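PDB 4AOR: trypsin inhibitor 3 from Spinacia oleracea, which inhibits trypsin as a small, disulfide-knotted plant protein of the knottin type, belonging to the Mirabilis serine proteinase inhibitor family. Local coordinates for residues A9-F14 and G23-H28. Numbering follows the deposited sequence.
Sequences AICSGF and GACVPH
Cys-11 and Cys-25 join through a disulfide, SG to SG at 2.0 Å, one of three that probably supply much of the cross-linking in this small chain with little secondary structure. The bridge is twisted by a chi3 of 104°, near the right angle a relaxed disulfide prefers. Both CB atoms point toward the other segment; SG of Cys-11 between its backbone N and carbonyl carbon (chi1 58°) and SG of Cys-25 opposite its backbone N (chi1 178°) then meet across a CA separation of 6.3 Å. Little else touches: the carbonyl O of Ser-12 comes to 3.5 Å from SG of Cys-25, and no hydrogen bond runs between 9-14 and 23-28.

Strand 34-36 lies between the two outer strands, pairing antiparallel with both; Phe-34 packs on both cysteines and Cys-36 on Cys-11. Past Cys-11 comes an ST turn, where OG of Ser-12 accepts from N of Phe-14 at 3.0 Å; this OG is also hydrogen-bonded to the backbone of another protein's chain, and N of Ser-12 to OE1 of Gln-19. As the second-to-fifth cysteine link, the bridge probably closes a ring with Cys-4–Cys-21 and intervening backbone, threaded by Cys-20–Cys-36: the knottin's disulfide-through-disulfide knot.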
# COMPACT_ATOMS: atom_id res chain seq x y z
N ALA D 9 -8.15 -14.22 7.03
CA ALA D 9 -7.61 -14.11 5.68
C ALA D 9 -7.79 -12.69 5.19
O ALA D 9 -8.74 -12.01 5.57
CB ALA D 9 -8.33 -15.08 4.72
N ILE D 10 -6.92 -12.27 4.28
CA ILE D 10 -7.12 -11.02 3.57
C ILE D 10 -8.39 -11.09 2.72
O ILE D 10 -8.69 -12.13 2.10
CB ILE D 10 -5.97 -10.78 2.58
CG1 ILE D 10 -4.64 -10.69 3.34
CG2 ILE D 10 -6.22 -9.52 1.75
CD1 ILE D 10 -3.41 -10.77 2.38
N CYS D 11 -9.12 -9.99 2.66
CA CYS D 11 -10.24 -9.88 1.76
C CYS D 11 -10.39 -8.45 1.28
O CYS D 11 -9.53 -7.61 1.57
CB CYS D 11 -11.54 -10.37 2.44
SG CYS D 11 -11.96 -9.50 3.96
N SER D 12 -11.47 -8.19 0.56
CA SER D 12 -11.66 -6.91 -0.13
C SER D 12 -12.83 -6.13 0.39
O SER D 12 -13.94 -6.64 0.43
CB SER D 12 -11.90 -7.13 -1.61
OG SER D 12 -12.11 -5.88 -2.28
N GLY D 13 -12.60 -4.86 0.69
CA GLY D 13 -13.70 -3.97 1.01
C GLY D 13 -14.69 -3.76 -0.13
O GLY D 13 -15.79 -3.24 0.11
N PHE D 14 -14.33 -4.16 -1.36
CA PHE D 14 -15.20 -4.01 -2.52
C PHE D 14 -16.07 -5.23 -2.77
O PHE D 14 -16.98 -5.19 -3.60
CB PHE D 14 -14.40 -3.75 -3.81
CG PHE D 14 -13.67 -2.43 -3.83
CD1 PHE D 14 -12.36 -2.34 -3.37
CD2 PHE D 14 -14.27 -1.29 -4.36
CE1 PHE D 14 -11.68 -1.12 -3.40
CE2 PHE D 14 -13.60 -0.08 -4.38
CZ PHE D 14 -12.30 0.01 -3.91
N GLY D 23 -18.82 -14.67 6.54
CA GLY D 23 -19.81 -13.78 5.99
C GLY D 23 -19.58 -12.33 6.38
O GLY D 23 -20.45 -11.49 6.16
N ALA D 24 -18.40 -12.04 6.94
CA ALA D 24 -18.04 -10.66 7.25
C ALA D 24 -16.59 -10.36 6.89
O ALA D 24 -15.67 -10.99 7.39
CB ALA D 24 -18.26 -10.37 8.71
N CYS D 25 -16.43 -9.37 6.02
CA CYS D 25 -15.11 -8.88 5.65
C CYS D 25 -15.01 -7.49 6.25
O CYS D 25 -15.77 -6.59 5.87
CB CYS D 25 -15.00 -8.81 4.13
SG CYS D 25 -13.42 -8.15 3.51
N VAL D 26 -14.08 -7.31 7.18
CA VAL D 26 -14.07 -6.10 8.02
C VAL D 26 -12.71 -5.43 8.00
O VAL D 26 -11.71 -6.07 7.73
CB VAL D 26 -14.40 -6.46 9.46
CG1 VAL D 26 -15.83 -6.97 9.56
CG2 VAL D 26 -13.43 -7.51 9.99
N PRO D 27 -12.67 -4.12 8.27
CA PRO D 27 -11.34 -3.51 8.32
C PRO D 27 -10.55 -4.05 9.49
O PRO D 27 -11.08 -4.21 10.61
CB PRO D 27 -11.64 -2.02 8.55
CG PRO D 27 -13.06 -1.83 8.13
CD PRO D 27 -13.76 -3.14 8.35
N HIS D 28 -9.29 -4.39 9.23
CA HIS D 28 -8.37 -4.73 10.29
C HIS D 28 -8.16 -3.50 11.17
O HIS D 28 -8.15 -2.36 10.67
CB HIS D 28 -7.04 -5.24 9.72
CG HIS D 28 -6.20 -5.97 10.71
ND1 HIS D 28 -5.31 -5.33 11.56
CD2 HIS D 28 -6.09 -7.30 10.99
CE1 HIS D 28 -4.70 -6.23 12.31
NE2 HIS D 28 -5.17 -7.43 11.99